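PDB 5GIV: carboxypeptidase 1 from Deinococcus radiodurans str. R1, which probably removes amino acids one at a time from the C-terminus of peptides, with broad specificity, as a metal-dependent carboxypeptidase of the M32 family. Local coordinates for residues Gly113-Ala118 with Gly129-Tyr134; Thr363-Glu368 with Ser418-Thr423. One frame throughout, in Å; residues are numbered along the deposited sequence.

How the interactions relate
Both interactions belong to a largely helical M32 carboxypeptidase, but they join different elements. Interaction 1 packs helix 102-122 against helix 128-147, its near neighbour in sequence. Its centre is about 24 Å from the centre of the chain, and it is only partly buried. It has no hydrogen bond between its segments and rests on small residues, a tyrosine ring and a thioether. Interaction 2 is buried, its centre about 13 Å from the centre of the chain, and brings together segments 50 residues apart. It combines hydrogen bonds to a glutamate with an arginine chain laid over a phenylalanine. The centres of interactions 1 and 2 are about 20 Å apart, and the two do not touch. Interaction 2 lies nearer the zinc site.

Interaction 1 of 2, residues Gly113-Ala118 with Gly129-Tyr134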
loop_
_atom_site.group_PDB
_atom_site.type_symbol
_atom_site.label_atom_id
_atom_site.label_comp_id
_atom_site.label_asym_id
_atom_site.label_seq_id
_atom_site.Cartn_x
_atom_site.Cartn_y
_atom_site.Cartn_z
ATOM N N GLY A 113 18.475 9.044 8.893
ATOM C CA GLY A 113 17.935 7.695 8.916
ATOM C C GLY A 113 18.526 6.869 10.042
ATOM O O GLY A 113 17.813 6.122 10.720
ATOM N N GLN A 114 19.837 7.003 10.267
ATOM C CA GLN A 114 20.482 6.294 11.368
ATOM C C GLN A 114 20.121 6.910 12.711
ATOM O O GLN A 114 19.928 6.189 13.697
ATOM C CB GLN A 114 21.999 6.288 11.174
ATOM C CG GLN A 114 22.454 5.545 9.929
ATOM C CD GLN A 114 23.965 5.388 9.863
ATOM O OE1 GLN A 114 24.474 4.336 9.469
ATOM N NE2 GLN A 114 24.691 6.440 10.242
ATOM N N SER A 115 20.038 8.244 12.769
ATOM C CA SER A 115 19.568 8.917 13.977
ATOM C C SER A 115 18.167 8.439 14.351
ATOM O O SER A 115 17.903 8.074 15.503
ATOM C CB SER A 115 19.586 10.434 13.764
ATOM O OG SER A 115 19.061 11.118 14.884
ATOM N N TYR A 116 17.259 8.425 13.375
ATOM C CA TYR A 116 15.893 8.002 13.638
ATOM C C TYR A 116 15.847 6.575 14.174
ATOM O O TYR A 116 15.181 6.298 15.180
ATOM C CB TYR A 116 15.042 8.139 12.375
ATOM C CG TYR A 116 13.685 7.510 12.545
ATOM C CD1 TYR A 116 12.692 8.142 13.284
ATOM C CD2 TYR A 116 13.403 6.268 11.989
ATOM C CE1 TYR A 116 11.455 7.566 13.451
ATOM C CE2 TYR A 116 12.164 5.681 12.151
ATOM C CZ TYR A 116 11.192 6.336 12.885
ATOM O OH TYR A 116 9.958 5.756 13.053
ATOM N N SER A 117 16.542 5.649 13.511
ATOM C CA SER A 117 16.521 4.260 13.969
ATOM C C SER A 117 17.055 4.139 15.393
ATOM O O SER A 117 16.464 3.445 16.231
ATOM C CB SER A 117 17.298 3.369 13.006
ATOM O OG SER A 117 16.614 3.295 11.767
ATOM N N ALA A 118 18.178 4.802 15.686
ATOM C CA ALA A 118 18.697 4.778 17.051
ATOM C C ALA A 118 17.700 5.391 18.041
ATOM O O ALA A 118 17.609 4.945 19.193
ATOM C CB ALA A 118 20.047 5.502 17.117
ATOM N N GLY A 129 21.991 9.939 26.409
ATOM C CA GLY A 129 23.421 9.973 26.152
ATOM C C GLY A 129 23.806 9.312 24.842
ATOM O O GLY A 129 24.765 9.729 24.190
ATOM N N ARG A 130 23.057 8.297 24.421
ATOM C CA ARG A 130 23.351 7.668 23.139
ATOM C C ARG A 130 23.022 8.585 21.966
ATOM O O ARG A 130 23.723 8.554 20.946
ATOM C CB ARG A 130 22.585 6.352 23.010
ATOM C CG ARG A 130 22.703 5.662 21.657
ATOM C CD ARG A 130 21.830 4.419 21.632
ATOM N NE ARG A 130 21.796 3.738 20.339
ATOM C CZ ARG A 130 20.999 2.702 20.070
ATOM N NH1 ARG A 130 20.172 2.235 21.003
ATOM N NH2 ARG A 130 21.011 2.142 18.868
ATOM N N MET A 131 21.972 9.408 22.085
ATOM C CA MET A 131 21.578 10.262 20.976
ATOM C C MET A 131 22.421 11.528 20.865
ATOM O O MET A 131 22.404 12.173 19.809
ATOM C CB MET A 131 20.101 10.644 21.102
ATOM C CG MET A 131 19.164 9.457 21.170
ATOM S SD MET A 131 19.490 8.228 19.893
ATOM C CE MET A 131 19.354 9.200 18.391
ATOM N N VAL A 132 23.154 11.904 21.919
ATOM C CA VAL A 132 23.913 13.156 21.885
ATOM C C VAL A 132 24.799 13.250 20.647
ATOM O O VAL A 132 24.736 14.269 19.945
ATOM C CB VAL A 132 24.694 13.345 23.190
ATOM C CG1 VAL A 132 25.683 14.481 23.038
ATOM C CG2 VAL A 132 23.745 13.626 24.345
ATOM N N PRO A 133 25.636 12.257 20.326
ATOM C CA PRO A 133 26.428 12.356 19.083
ATOM C C PRO A 133 25.587 12.502 17.823
ATOM O O PRO A 133 25.962 13.272 16.932
ATOM C CB PRO A 133 27.254 11.060 19.089
ATOM C CG PRO A 133 26.564 10.156 20.063
ATOM C CD PRO A 133 25.978 11.054 21.104
ATOM N N TYR A 134 24.468 11.779 17.710
ATOM C CA TYR A 134 23.598 11.950 16.545
ATOM C C TYR A 134 23.077 13.380 16.446
ATOM O O TYR A 134 23.036 13.962 15.354
ATOM C CB TYR A 134 22.423 10.978 16.601
ATOM C CG TYR A 134 22.767 9.531 16.340
ATOM C CD1 TYR A 134 22.757 9.022 15.056
ATOM C CD2 TYR A 134 23.077 8.671 17.383
ATOM C CE1 TYR A 134 23.049 7.690 14.811
ATOM C CE2 TYR A 134 23.380 7.341 17.151
ATOM C CZ TYR A 134 23.363 6.853 15.861
ATOM O OH TYR A 134 23.661 5.525 15.616
#
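The ring of Tyr134 rests obliquely against Gln114, Ser115 and Ala118, about one turn of helix 102-122. Tyr134 CD1 lies 3.4 Å from Ser115 CA, and Tyr134 CE1 is 3.6 Å from Gln114 O. Farther along the ring, Ala118 CB makes an off-centre CH-pi contact, 4.2 Å from the Tyr134 ring centroid and 29° off its normal. Met131 covers Ala118 next to the ring. Its chain bends at both chi2 and chi3, which brings the thioether back to the facing helix. There Met131 SD sits 3.9 Å from Ala118 CB, and Met131 CE is 3.4 Å from Ser115 O. Arg130 reaches over with an extended chain, and one face of its guanidinium lies across the backbone of Ala118. Arg130 NH2 forms a salt bridge with Glu121. Ser115 OG is hydrogen-bonded to Tyr411 O, and Leu405 and Tyr411 also touch Met131. The two segments run nearly antiparallel, at 171°, with their axes 10.1 Å apart, as in a helical hairpin. No hydrogen bond joins them directly. The contact therefore depends on shape and dispersion, while Ser115 OG and the Arg130 guanidinium find their polar partners outside the two segments.

Interaction 2 of 2, residues Thr363-Glu368 with Ser418-Thr423; sequences TRFELE and SFQGYT
Phe365 and Phe419 bring the two backbones nearest, with their CA atoms 6.6 Å apart, where helix 357-372 faces the residues leading into helix 420-439. The Phe419 ring lies under the aliphatic chain of Arg364. Arg364 CD sits over the middle of one face, 3.3 Å from the Phe419 ring centroid and 6° off the normal, a CH-pi contact. A bend at chi2 (148°) turns the Arg364 chain along the ring. The guanidinium stands steeply to the ring, with planes 77° apart. Arg364 CZ is 5.3 Å from the Phe419 ring centroid, so cation-pi attraction is weak at most. The charged end is held by a salt bridge to Asp407 and by hydrogen bonds to Tyr389 and His360 O.

One turn on, Glu368 OE2 accepts two bonds from Ser418. The backbone Ser418 N lies 3.1 Å from Glu368 OE2, on the syn lone pair of that oxygen. Ser418 OG, 2.8 Å from Glu368 OE2, comes in nearly in line with the C-O bond. With Trp410 NE1 as a third donor, this buried oxygen would favour the charged carboxylate. Gln420 OE1 approaches the edge of the Phe365 ring, 3.7 Å from Phe365 CD1.

The zinc ion, bound by His266, His270 and Glu296, lies about 11 Å from the Phe419 side chain, so the junction is near the metal site but outside its ligands. The contact ties helix 357-372 to the start of helix 420-439, with His409 against the Phe419 ring, helix 381-393 packed on Arg364, and helix 169-193 touching Phe365 and Gln420.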
loop_
_atom_site.group_PDB
_atom_site.type_symbol
_atom_site.label_atom_id
_atom_site.label_comp_id
_atom_site.label_asym_id
_atom_site.label_seq_id
_atom_site.Cartn_x
_atom_site.Cartn_y
_atom_site.Cartn_z
ATOM N N THR A 363 8.753 26.368 23.818
ATOM C CA THR A 363 9.886 25.687 24.432
ATOM C C THR A 363 10.861 25.170 23.378
ATOM O O THR A 363 12.059 25.463 23.427
ATOM C CB THR A 363 9.384 24.537 25.303
ATOM O OG1 THR A 363 8.543 25.068 26.328
ATOM C CG2 THR A 363 10.561 23.783 25.934
ATOM N N ARG A 364 10.353 24.401 22.409
ATOM C CA ARG A 364 11.221 23.795 21.404
ATOM C C ARG A 364 11.894 24.851 20.531
ATOM O O ARG A 364 13.100 24.769 20.260
ATOM C CB ARG A 364 10.412 22.832 20.541
ATOM C CG ARG A 364 9.956 21.596 21.273
ATOM C CD ARG A 364 8.616 21.080 20.756
ATOM N NE ARG A 364 8.293 19.780 21.343
ATOM C CZ ARG A 364 7.884 19.607 22.599
ATOM N NH1 ARG A 364 7.757 20.651 23.413
ATOM N NH2 ARG A 364 7.626 18.384 23.047
ATOM N N PHE A 365 11.134 25.856 20.089
ATOM C CA PHE A 365 11.694 26.888 19.224
ATOM C C PHE A 365 12.864 27.593 19.902
ATOM O O PHE A 365 13.917 27.805 19.288
ATOM C CB PHE A 365 10.596 27.878 18.846
ATOM C CG PHE A 365 11.047 29.002 17.955
ATOM C CD1 PHE A 365 11.116 28.832 16.591
ATOM C CD2 PHE A 365 11.368 30.241 18.485
ATOM C CE1 PHE A 365 11.508 29.868 15.769
ATOM C CE2 PHE A 365 11.759 31.288 17.664
ATOM C CZ PHE A 365 11.831 31.102 16.310
ATOM N N GLU A 366 12.701 27.958 21.177
ATOM C CA GLU A 366 13.755 28.689 21.870
ATOM C C GLU A 366 14.994 27.827 22.085
ATOM O O GLU A 366 16.118 28.343 22.045
ATOM C CB GLU A 366 13.218 29.239 23.192
ATOM C CG GLU A 366 12.271 30.429 22.991
ATOM C CD GLU A 366 11.667 30.966 24.279
ATOM O OE1 GLU A 366 11.883 30.359 25.358
ATOM O OE2 GLU A 366 10.949 31.992 24.211
ATOM N N LEU A 367 14.820 26.513 22.271
ATOM C CA LEU A 367 15.973 25.622 22.349
ATOM C C LEU A 367 16.665 25.517 20.998
ATOM O O LEU A 367 17.896 25.421 20.929
ATOM C CB LEU A 367 15.541 24.237 22.845
ATOM C CG LEU A 367 15.035 24.140 24.291
ATOM C CD1 LEU A 367 14.304 22.825 24.531
ATOM C CD2 LEU A 367 16.189 24.291 25.287
ATOM N N GLU A 368 15.885 25.510 19.913
ATOM C CA GLU A 368 16.474 25.559 18.579
ATOM C C GLU A 368 17.268 26.845 18.386
ATOM O O GLU A 368 18.383 26.825 17.844
ATOM C CB GLU A 368 15.386 25.455 17.516
ATOM C CG GLU A 368 14.722 24.105 17.368
ATOM C CD GLU A 368 13.655 24.122 16.277
ATOM O OE1 GLU A 368 13.150 25.222 15.954
ATOM O OE2 GLU A 368 13.334 23.042 15.739
ATOM N N SER A 418 11.360 23.535 13.369
ATOM C CA SER A 418 10.598 22.294 13.281
ATOM C C SER A 418 9.176 22.413 13.800
ATOM O O SER A 418 8.343 21.568 13.460
ATOM C CB SER A 418 11.288 21.186 14.082
ATOM O OG SER A 418 12.665 21.136 13.791
ATOM N N PHE A 419 8.881 23.420 14.620
ATOM C CA PHE A 419 7.648 23.427 15.396
ATOM C C PHE A 419 6.787 24.676 15.264
ATOM O O PHE A 419 5.596 24.595 15.590
ATOM C CB PHE A 419 7.959 23.216 16.888
ATOM C CG PHE A 419 8.496 21.845 17.214
ATOM C CD1 PHE A 419 7.625 20.774 17.423
ATOM C CD2 PHE A 419 9.862 21.622 17.311
ATOM C CE1 PHE A 419 8.107 19.513 17.714
ATOM C CE2 PHE A 419 10.356 20.356 17.619
ATOM C CZ PHE A 419 9.473 19.298 17.811
ATOM N N GLN A 420 7.324 25.829 14.846
ATOM C CA GLN A 420 6.490 27.031 14.891
ATOM C C GLN A 420 5.282 26.919 13.967
ATOM O O GLN A 420 4.269 27.577 14.213
ATOM C CB GLN A 420 7.304 28.301 14.594
ATOM C CG GLN A 420 7.716 28.478 13.175
ATOM C CD GLN A 420 8.850 27.576 12.830
ATOM O OE1 GLN A 420 9.558 27.086 13.714
ATOM N NE2 GLN A 420 9.024 27.319 11.544
ATOM N N GLY A 421 5.361 26.094 12.922
ATOM C CA GLY A 421 4.202 25.885 12.068
ATOM C C GLY A 421 2.973 25.400 12.822
ATOM O O GLY A 421 1.844 25.749 12.464
ATOM N N TYR A 422 3.166 24.589 13.867
ATOM C CA TYR A 422 2.024 24.128 14.649
ATOM C C TYR A 422 1.300 25.302 15.294
ATOM O O TYR A 422 0.064 25.350 15.315
ATOM C CB TYR A 422 2.473 23.134 15.721
ATOM C CG TYR A 422 3.131 21.883 15.177
ATOM C CD1 TYR A 422 2.395 20.941 14.465
ATOM C CD2 TYR A 422 4.473 21.625 15.411
ATOM C CE1 TYR A 422 2.977 19.795 13.978
ATOM C CE2 TYR A 422 5.071 20.481 14.925
ATOM C CZ TYR A 422 4.318 19.564 14.207
ATOM O OH TYR A 422 4.908 18.417 13.715
ATOM N N THR A 423 2.053 26.265 15.828
ATOM C CA THR A 423 1.422 27.409 16.478
ATOM C C THR A 423 0.865 28.380 15.452
ATOM O O THR A 423 -0.210 28.957 15.650
ATOM C CB THR A 423 2.417 28.105 17.401
ATOM O OG1 THR A 423 2.639 27.287 18.554
ATOM C CG2 THR A 423 1.896 29.471 17.839
#